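Local coordinates for protein PelA (Pseudomonas aeruginosa, PDB 5TCB) that probably hydrolyses glycosidic bonds through this glycoside hydrolase domain, one part of a longer protein that probably also acts as a deacetylase, at residues 37-50 and 57-71. Sequence-based numbering, arbitrary orientation.
Sequences LAELSQFDWVVLEA and DVGYLKEQGSTPFAY
Strand 45-48 and the first part of strand 67-73 pair side by side in parallel, as neighbours in the (beta/alpha)8, or TIM, barrel of this GH114-family domain. They belong to the beta-alpha-beta unit whose helix, 55-63, crosses back outside the barrel and packs on helix 37-40. Trp45 pairs with Thr67, Val46 with Pro68, Val47 with Phe69 and Leu48 with Ala70. Five backbone hydrogen bonds link the two segments here. The first is Thr67 N to Asp44 O and the last is Tyr71 N to Leu48 O. The shortest runs from Phe69 N to Val46 O, 2.7 Å.

Trp45, Val47, Thr67 and Phe69 share the sheet face turned into the barrel. The Phe69 ring puts CZ over one face of the Trp45 indole, 3.4 Å from CE3. The two planes are tilted 40°, so this is an oblique aromatic contact. Phe172 meets Trp45 edge-to-face.

Leu48, Pro68 and Ala70 face the helices. Leu48 and Leu61 meet tip to tip, with their CD1 atoms 3.7 Å apart. The other Leu61 methyl, CD2, lies against Leu37 O and Ser41 CA. Ser41 CB packs on Gln64 CB at 3.6 Å, near the C-terminal end of helix 55-63. This helix ends in a Schellman motif, with Gly65 at positive phi.

Tyr71 OH reaches past the contact to a hydrogen bond with Asp135. Just before the strand, Ser66 turns OG away from its own backbone N (chi1 -169°). There OG donates a 2.8 Å hydrogen bond to Phe43 O and lies 3.2 Å from Val46 CG2.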
ATOM      1  N   LEU A  37      -2.777 -12.107 -15.691  1.00 22.15           N
ATOM      2  CA  LEU A  37      -4.106 -11.975 -15.111  1.00 20.46           C
ATOM      3  C   LEU A  37      -4.692 -13.317 -14.691  1.00 18.36           C
ATOM      4  O   LEU A  37      -5.328 -13.413 -13.636  1.00 19.91           O
ATOM      5  CB  LEU A  37      -5.053 -11.287 -16.098  1.00 24.72           C
ATOM      6  CG  LEU A  37      -4.701  -9.836 -16.441  1.00 28.53           C
ATOM      7  CD1 LEU A  37      -5.562  -9.334 -17.587  1.00 28.45           C
ATOM      8  CD2 LEU A  37      -4.839  -8.933 -15.214  1.00 28.01           C
ATOM      9  N   ALA A  38      -4.537 -14.348 -15.510  1.00 21.72           N
ATOM     10  CA  ALA A  38      -5.089 -15.651 -15.147  1.00 20.57           C
ATOM     11  C   ALA A  38      -4.517 -16.118 -13.808  1.00 21.18           C
ATOM     12  O   ALA A  38      -5.248 -16.583 -12.920  1.00 21.07           O
ATOM     13  CB  ALA A  38      -4.794 -16.666 -16.254  1.00 23.09           C
ATOM     14  N   GLU A  39      -3.200 -16.005 -13.651  1.00 19.03           N
ATOM     15  CA  GLU A  39      -2.545 -16.415 -12.412  1.00 19.95           C
ATOM     16  C   GLU A  39      -2.922 -15.512 -11.235  1.00 16.71           C
ATOM     17  O   GLU A  39      -3.211 -16.003 -10.138  1.00 18.51           O
ATOM     18  CB  GLU A  39      -1.031 -16.448 -12.631  1.00 20.62           C
ATOM     19  CG  GLU A  39      -0.582 -17.578 -13.562  1.00 22.76           C
ATOM     20  CD  GLU A  39      -0.604 -17.224 -15.043  1.00 33.29           C
ATOM     21  OE1 GLU A  39      -1.015 -16.108 -15.424  1.00 26.89           O
ATOM     22  OE2 GLU A  39      -0.196 -18.093 -15.847  1.00 39.03           O
ATOM     23  N   LEU A  40      -2.964 -14.201 -11.446  1.00 17.53           N
ATOM     24  CA  LEU A  40      -3.331 -13.297 -10.369  1.00 15.67           C
ATOM     25  C   LEU A  40      -4.767 -13.498  -9.920  1.00 17.69           C
ATOM     26  O   LEU A  40      -5.085 -13.267  -8.747  1.00 18.89           O
ATOM     27  CB  LEU A  40      -3.085 -11.860 -10.818  1.00 16.42           C
ATOM     28  CG  LEU A  40      -1.611 -11.455 -10.907  1.00 19.14           C
ATOM     29  CD1 LEU A  40      -1.480 -10.131 -11.601  1.00 19.79           C
ATOM     30  CD2 LEU A  40      -1.018 -11.362  -9.508  1.00 18.61           C
ATOM     31  N   SER A  41      -5.639 -13.938 -10.827  1.00 18.03           N
ATOM     32  CA  SER A  41      -7.058 -14.093 -10.513  1.00 17.78           C
ATOM     33  C   SER A  41      -7.332 -15.150  -9.471  1.00 18.81           C
ATOM     34  O   SER A  41      -8.445 -15.180  -8.934  1.00 19.59           O
ATOM     35  CB  SER A  41      -7.850 -14.451 -11.768  1.00 20.05           C
ATOM     36  OG  SER A  41      -7.733 -15.837 -12.105  1.00 20.18           O
ATOM     37  N   GLN A  42      -6.364 -16.003  -9.163  1.00 18.75           N
ATOM     38  CA  GLN A  42      -6.558 -17.034  -8.155  1.00 18.41           C
ATOM     39  C   GLN A  42      -6.258 -16.559  -6.743  1.00 20.80           C
ATOM     40  O   GLN A  42      -6.469 -17.314  -5.796  1.00 21.73           O
ATOM     41  CB  GLN A  42      -5.713 -18.262  -8.505  1.00 19.54           C
ATOM     42  CG  GLN A  42      -6.107 -18.819  -9.853  1.00 22.77           C
ATOM     43  CD  GLN A  42      -7.594 -19.156  -9.925  1.00 22.57           C
ATOM     44  OE1 GLN A  42      -8.057 -20.095  -9.278  1.00 24.72           O
ATOM     45  NE2 GLN A  42      -8.352 -18.376 -10.673  1.00 23.91           N
ATOM     46  N   PHE A  43      -5.814 -15.315  -6.581  1.00 19.51           N
ATOM     47  CA  PHE A  43      -5.663 -14.684  -5.272  1.00 17.02           C
ATOM     48  C   PHE A  43      -6.962 -13.959  -4.935  1.00 17.74           C
ATOM     49  O   PHE A  43      -7.668 -13.479  -5.818  1.00 19.48           O
ATOM     50  CB  PHE A  43      -4.485 -13.689  -5.260  1.00 17.16           C
ATOM     51  CG  PHE A  43      -3.130 -14.329  -5.423  1.00 19.31           C
ATOM     52  CD1 PHE A  43      -2.640 -14.631  -6.691  1.00 20.16           C
ATOM     53  CD2 PHE A  43      -2.328 -14.576  -4.324  1.00 20.20           C
ATOM     54  CE1 PHE A  43      -1.385 -15.185  -6.848  1.00 21.63           C
ATOM     55  CE2 PHE A  43      -1.067 -15.141  -4.475  1.00 20.76           C
ATOM     56  CZ  PHE A  43      -0.604 -15.443  -5.760  1.00 22.36           C
ATOM     57  N   ASP A  44      -7.288 -13.909  -3.636  1.00 19.39           N
ATOM     58  CA  ASP A  44      -8.549 -13.308  -3.192  1.00 19.53           C
ATOM     59  C   ASP A  44      -8.549 -11.798  -3.437  1.00 18.47           C
ATOM     60  O   ASP A  44      -9.477 -11.244  -4.037  1.00 19.30           O
ATOM     61  CB  ASP A  44      -8.754 -13.662  -1.721  1.00 20.66           C
ATOM     62  CG  ASP A  44     -10.127 -13.294  -1.184  1.00 24.90           C
ATOM     63  OD1 ASP A  44     -11.083 -13.134  -1.976  1.00 30.91           O
ATOM     64  OD2 ASP A  44     -10.280 -13.251   0.051  1.00 25.92           O
ATOM     65  N   TRP A  45      -7.523 -11.110  -2.955  1.00 16.92           N
ATOM     66  CA  TRP A  45      -7.305  -9.693  -3.224  1.00 16.90           C
ATOM     67  C   TRP A  45      -6.050  -9.539  -4.070  1.00 18.19           C
ATOM     68  O   TRP A  45      -5.033 -10.219  -3.814  1.00 17.72           O
ATOM     69  CB  TRP A  45      -7.125  -8.893  -1.923  1.00 16.44           C
ATOM     70  CG  TRP A  45      -8.331  -8.670  -1.079  1.00 18.44           C
ATOM     71  CD1 TRP A  45      -9.545  -9.283  -1.157  1.00 18.74           C
ATOM     72  CD2 TRP A  45      -8.427  -7.739   0.011  1.00 17.89           C
ATOM     73  NE1 TRP A  45     -10.385  -8.794  -0.185  1.00 22.17           N
ATOM     74  CE2 TRP A  45      -9.714  -7.827   0.531  1.00 19.08           C
ATOM     75  CE3 TRP A  45      -7.532  -6.809   0.563  1.00 20.07           C
ATOM     76  CZ2 TRP A  45     -10.140  -7.040   1.610  1.00 21.29           C
ATOM     77  CZ3 TRP A  45      -7.949  -6.039   1.614  1.00 20.26           C
ATOM     78  CH2 TRP A  45      -9.238  -6.142   2.120  1.00 21.69           C
ATOM     79  N   VAL A  46      -6.129  -8.678  -5.078  1.00 16.48           N
ATOM     80  CA  VAL A  46      -4.990  -8.378  -5.941  1.00 17.08           C
ATOM     81  C   VAL A  46      -4.833  -6.863  -6.014  1.00 15.05           C
ATOM     82  O   VAL A  46      -5.778  -6.161  -6.380  1.00 17.54           O
ATOM     83  CB  VAL A  46      -5.146  -8.977  -7.345  1.00 18.84           C
ATOM     84  CG1 VAL A  46      -3.903  -8.711  -8.160  1.00 20.87           C
ATOM     85  CG2 VAL A  46      -5.367 -10.464  -7.259  1.00 24.43           C
ATOM     86  N   VAL A  47      -3.642  -6.377  -5.677  1.00 15.79           N
ATOM     87  CA  VAL A  47      -3.301  -4.963  -5.764  1.00 15.40           C
ATOM     88  C   VAL A  47      -2.426  -4.741  -6.987  1.00 15.15           C
ATOM     89  O   VAL A  47      -1.403  -5.408  -7.161  1.00 17.01           O
ATOM     90  CB  VAL A  47      -2.581  -4.504  -4.495  1.00 15.73           C
ATOM     91  CG1 VAL A  47      -2.260  -3.001  -4.603  1.00 16.76           C
ATOM     92  CG2 VAL A  47      -3.402  -4.794  -3.238  1.00 17.11           C
ATOM     93  N   LEU A  48      -2.828  -3.803  -7.836  1.00 14.75           N
ATOM     94  CA  LEU A  48      -2.221  -3.580  -9.135  1.00 15.38           C
ATOM     95  C   LEU A  48      -1.871  -2.114  -9.329  1.00 16.47           C
ATOM     96  O   LEU A  48      -2.527  -1.219  -8.784  1.00 16.76           O
ATOM     97  CB  LEU A  48      -3.168  -3.975 -10.262  1.00 18.65           C
ATOM     98  CG  LEU A  48      -3.649  -5.413 -10.135  1.00 18.78           C
ATOM     99  CD1 LEU A  48      -5.131  -5.490 -10.355  1.00 22.88           C
ATOM    100  CD2 LEU A  48      -2.883  -6.271 -11.085  1.00 24.25           C
ATOM    101  N   GLU A  49      -0.874  -1.873 -10.170  1.00 19.24           N
ATOM    102  CA  GLU A  49      -0.668  -0.543 -10.734  1.00 19.07           C
ATOM    103  C   GLU A  49      -1.609  -0.412 -11.916  1.00 18.68           C
ATOM    104  O   GLU A  49      -1.400  -1.027 -12.974  1.00 19.59           O
ATOM    105  CB  GLU A  49       0.794  -0.342 -11.121  1.00 18.72           C
ATOM    106  CG  GLU A  49       1.068   0.949 -11.889  1.00 23.19           C
ATOM    107  CD  GLU A  49       0.448   2.174 -11.243  1.00 25.47           C
ATOM    108  OE1 GLU A  49       0.799   2.542 -10.097  1.00 23.67           O
ATOM    109  OE2 GLU A  49      -0.417   2.779 -11.908  1.00 25.91           O
ATOM    110  N   ALA A  50      -2.640   0.411 -11.745  1.00 20.29           N
ATOM    111  CA  ALA A  50      -3.711   0.535 -12.733  1.00 20.45           C
ATOM    112  C   ALA A  50      -3.229   1.049 -14.093  1.00 22.08           C
ATOM    113  O   ALA A  50      -3.886   0.819 -15.118  1.00 24.82           O
ATOM    114  CB  ALA A  50      -4.803   1.451 -12.160  1.00 21.54           C
ATOM    115  N   ASP A  57      -9.591  -5.843 -18.165  1.00 24.46           N
ATOM    116  CA  ASP A  57      -8.764  -6.686 -17.324  1.00 22.63           C
ATOM    117  C   ASP A  57      -9.299  -6.693 -15.895  1.00 22.61           C
ATOM    118  O   ASP A  57      -9.297  -7.726 -15.215  1.00 21.83           O
ATOM    119  CB  ASP A  57      -7.313  -6.178 -17.339  1.00 24.87           C
ATOM    120  CG  ASP A  57      -6.712  -6.120 -18.736  1.00 29.98           C
ATOM    121  OD1 ASP A  57      -7.043  -6.977 -19.598  1.00 31.77           O
ATOM    122  OD2 ASP A  57      -5.888  -5.220 -18.971  1.00 36.53           O
ATOM    123  N   VAL A  58      -9.683  -5.520 -15.397  1.00 21.06           N
ATOM    124  CA  VAL A  58     -10.226  -5.410 -14.045  1.00 21.59           C
ATOM    125  C   VAL A  58     -11.518  -6.207 -13.941  1.00 23.30           C
ATOM    126  O   VAL A  58     -11.756  -6.918 -12.945  1.00 22.15           O
ATOM    127  CB  VAL A  58     -10.441  -3.924 -13.693  1.00 21.95           C
ATOM    128  CG1 VAL A  58     -10.934  -3.782 -12.283  1.00 22.61           C
ATOM    129  CG2 VAL A  58      -9.137  -3.142 -13.842  1.00 21.62           C
ATOM    130  N   GLY A  59     -12.366  -6.101 -14.967  1.00 23.78           N
ATOM    131  CA  GLY A  59     -13.588  -6.886 -15.009  1.00 24.63           C
ATOM    132  C   GLY A  59     -13.330  -8.381 -15.021  1.00 25.95           C
ATOM    133  O   GLY A  59     -14.043  -9.142 -14.368  1.00 23.26           O
ATOM    134  N   TYR A  60     -12.341  -8.826 -15.807  1.00 21.87           N
ATOM    135  CA  TYR A  60     -11.969 -10.238 -15.826  1.00 23.68           C
ATOM    136  C   TYR A  60     -11.581 -10.728 -14.435  1.00 21.52           C
ATOM    137  O   TYR A  60     -12.016 -11.793 -13.997  1.00 21.34           O
ATOM    138  CB  TYR A  60     -10.815 -10.470 -16.809  1.00 22.84           C
ATOM    139  CG  TYR A  60     -10.197 -11.841 -16.676  1.00 22.62           C
ATOM    140  CD1 TYR A  60      -9.073 -12.054 -15.879  1.00 22.93           C
ATOM    141  CD2 TYR A  60     -10.755 -12.911 -17.348  1.00 22.27           C
ATOM    142  CE1 TYR A  60      -8.522 -13.300 -15.751  1.00 24.93           C
ATOM    143  CE2 TYR A  60     -10.205 -14.174 -17.221  1.00 25.75           C
ATOM    144  CZ  TYR A  60      -9.082 -14.350 -16.420  1.00 24.96           C
ATOM    145  OH  TYR A  60      -8.508 -15.608 -16.280  1.00 30.23           O
ATOM    146  N   LEU A  61     -10.753  -9.966 -13.706  1.00 19.74           N
ATOM    147  CA  LEU A  61     -10.368 -10.412 -12.372  1.00 17.05           C
ATOM    148  C   LEU A  61     -11.601 -10.587 -11.483  1.00 18.85           C
ATOM    149  O   LEU A  61     -11.701 -11.563 -10.728  1.00 19.89           O
ATOM    150  CB  LEU A  61      -9.378  -9.424 -11.747  1.00 18.29           C
ATOM    151  CG  LEU A  61      -8.002  -9.375 -12.418  1.00 19.25           C
ATOM    152  CD1 LEU A  61      -7.184  -8.166 -11.853  1.00 20.14           C
ATOM    153  CD2 LEU A  61      -7.221 -10.684 -12.172  1.00 20.28           C
ATOM    154  N   LYS A  62     -12.564  -9.657 -11.568  1.00 19.42           N
ATOM    155  CA  LYS A  62     -13.773  -9.783 -10.754  1.00 22.85           C
ATOM    156  C   LYS A  62     -14.607 -10.986 -11.185  1.00 22.29           C
ATOM    157  O   LYS A  62     -15.138 -11.711 -10.331  1.00 25.54           O
ATOM    158  CB  LYS A  62     -14.585  -8.481 -10.815  1.00 24.33           C
ATOM    159  CG  LYS A  62     -13.896  -7.317 -10.064  1.00 22.65           C
ATOM    160  CD  LYS A  62     -14.755  -6.052  -9.935  1.00 31.38           C
ATOM    161  CE  LYS A  62     -15.054  -5.387 -11.265  1.00 28.85           C
ATOM    162  NZ  LYS A  62     -15.924  -4.183 -11.075  1.00 28.17           N
ATOM    163  N   GLU A  63     -14.727 -11.218 -12.500  1.00 22.05           N
ATOM    164  CA  GLU A  63     -15.466 -12.375 -13.007  1.00 23.00           C
ATOM    165  C   GLU A  63     -14.906 -13.671 -12.456  1.00 23.33           C
ATOM    166  O   GLU A  63     -15.654 -14.624 -12.202  1.00 25.65           O
ATOM    167  CB  GLU A  63     -15.415 -12.414 -14.535  1.00 24.06           C
ATOM    168  CG  GLU A  63     -16.186 -11.316 -15.222  1.00 34.69           C
ATOM    169  CD  GLU A  63     -15.886 -11.243 -16.708  1.00 39.57           C
ATOM    170  OE1 GLU A  63     -15.027 -12.011 -17.194  1.00 34.84           O
ATOM    171  OE2 GLU A  63     -16.495 -10.399 -17.391  1.00 47.36           O
ATOM    172  N   GLN A  64     -13.591 -13.736 -12.311  1.00 22.59           N
ATOM    173  CA  GLN A  64     -12.919 -14.913 -11.784  1.00 19.05           C
ATOM    174  C   GLN A  64     -13.058 -15.062 -10.282  1.00 22.19           C
ATOM    175  O   GLN A  64     -12.634 -16.090  -9.740  1.00 26.80           O
ATOM    176  CB  GLN A  64     -11.436 -14.888 -12.152  1.00 22.29           C
ATOM    177  CG  GLN A  64     -11.144 -15.065 -13.619  1.00 21.81           C
ATOM    178  CD  GLN A  64     -11.574 -16.424 -14.137  1.00 23.64           C
ATOM    179  OE1 GLN A  64     -11.313 -17.439 -13.502  1.00 27.17           O
ATOM    180  NE2 GLN A  64     -12.251 -16.442 -15.267  1.00 24.38           N
ATOM    181  N   GLY A  65     -13.590 -14.052  -9.579  1.00 23.17           N
ATOM    182  CA  GLY A  65     -13.765 -14.126  -8.146  1.00 23.40           C
ATOM    183  C   GLY A  65     -12.776 -13.325  -7.331  1.00 20.60           C
ATOM    184  O   GLY A  65     -12.806 -13.416  -6.092  1.00 22.49           O
ATOM    185  N   SER A  66     -11.874 -12.593  -7.977  1.00 20.09           N
ATOM    186  CA  SER A  66     -10.875 -11.804  -7.277  1.00 17.39           C
ATOM    187  C   SER A  66     -11.392 -10.392  -7.016  1.00 18.67           C
ATOM    188  O   SER A  66     -12.365  -9.932  -7.616  1.00 22.50           O
ATOM    189  CB  SER A  66      -9.582 -11.790  -8.103  1.00 19.91           C
ATOM    190  OG  SER A  66      -8.513 -11.248  -7.360  1.00 22.49           O
ATOM    191  N   THR A  67     -10.772  -9.742  -6.043  1.00 19.03           N
ATOM    192  CA  THR A  67     -11.118  -8.378  -5.655  1.00 18.37           C
ATOM    193  C   THR A  67      -9.951  -7.474  -6.023  1.00 16.73           C
ATOM    194  O   THR A  67      -8.901  -7.537  -5.365  1.00 17.94           O
ATOM    195  CB  THR A  67     -11.422  -8.302  -4.151  1.00 18.35           C
ATOM    196  OG1 THR A  67     -12.533  -9.141  -3.837  1.00 21.59           O
ATOM    197  CG2 THR A  67     -11.821  -6.918  -3.712  1.00 19.99           C
ATOM    198  N   PRO A  68     -10.060  -6.678  -7.080  1.00 15.58           N
ATOM    199  CA  PRO A  68      -8.915  -5.887  -7.533  1.00 16.16           C
ATOM    200  C   PRO A  68      -8.864  -4.512  -6.897  1.00 14.69           C
ATOM    201  O   PRO A  68      -9.863  -3.796  -6.826  1.00 17.62           O
ATOM    202  CB  PRO A  68      -9.140  -5.802  -9.043  1.00 18.19           C
ATOM    203  CG  PRO A  68     -10.621  -5.766  -9.185  1.00 19.90           C
ATOM    204  CD  PRO A  68     -11.136  -6.698  -8.087  1.00 17.98           C
ATOM    205  N   PHE A  69      -7.665  -4.174  -6.441  1.00 16.37           N
ATOM    206  CA  PHE A  69      -7.342  -2.885  -5.820  1.00 16.64           C
ATOM    207  C   PHE A  69      -6.346  -2.137  -6.692  1.00 14.93           C
ATOM    208  O   PHE A  69      -5.412  -2.738  -7.229  1.00 17.21           O
ATOM    209  CB  PHE A  69      -6.695  -3.064  -4.442  1.00 16.84           C
ATOM    210  CG  PHE A  69      -7.607  -3.615  -3.391  1.00 17.13           C
ATOM    211  CD1 PHE A  69      -7.966  -4.941  -3.407  1.00 18.25           C
ATOM    212  CD2 PHE A  69      -8.104  -2.801  -2.371  1.00 16.14           C
ATOM    213  CE1 PHE A  69      -8.817  -5.452  -2.421  1.00 18.49           C
ATOM    214  CE2 PHE A  69      -8.910  -3.282  -1.404  1.00 16.22           C
ATOM    215  CZ  PHE A  69      -9.291  -4.619  -1.419  1.00 17.57           C
ATOM    216  N   ALA A  70      -6.515  -0.818  -6.799  1.00 15.13           N
ATOM    217  CA  ALA A  70      -5.564   0.034  -7.500  1.00 16.13           C
ATOM    218  C   ALA A  70      -4.631   0.729  -6.506  1.00 14.79           C
ATOM    219  O   ALA A  70      -5.080   1.261  -5.475  1.00 15.98           O
ATOM    220  CB  ALA A  70      -6.288   1.081  -8.341  1.00 17.04           C
ATOM    221  N   TYR A  71      -3.335   0.695  -6.824  1.00 15.55           N
ATOM    222  CA  TYR A  71      -2.328   1.439  -6.071  1.00 13.98           C
ATOM    223  C   TYR A  71      -2.604   2.931  -6.102  1.00 17.09           C
ATOM    224  O   TYR A  71      -2.831   3.521  -7.158  1.00 18.12           O
ATOM    225  CB  TYR A  71      -0.951   1.132  -6.640  1.00 16.32           C
ATOM    226  CG  TYR A  71       0.171   1.841  -5.934  1.00 16.35           C
ATOM    227  CD1 TYR A  71       0.612   3.069  -6.385  1.00 16.37           C
ATOM    228  CD2 TYR A  71       0.761   1.295  -4.827  1.00 15.81           C
ATOM    229  CE1 TYR A  71       1.636   3.744  -5.732  1.00 17.88           C
ATOM    230  CE2 TYR A  71       1.804   1.967  -4.171  1.00 16.71           C
ATOM    231  CZ  TYR A  71       2.212   3.180  -4.641  1.00 18.44           C
ATOM    232  OH  TYR A  71       3.224   3.894  -4.013  1.00 20.95           O
TER
HETATM  233  O   HOH W   1     -11.403 -18.345 -11.104  1.00 30.04           O
HETATM  234  O   HOH W   2     -12.542 -11.880  -3.920  1.00 20.77           O
HETATM  235  O   HOH W   3      -2.674   2.401  -9.699  1.00 20.54           O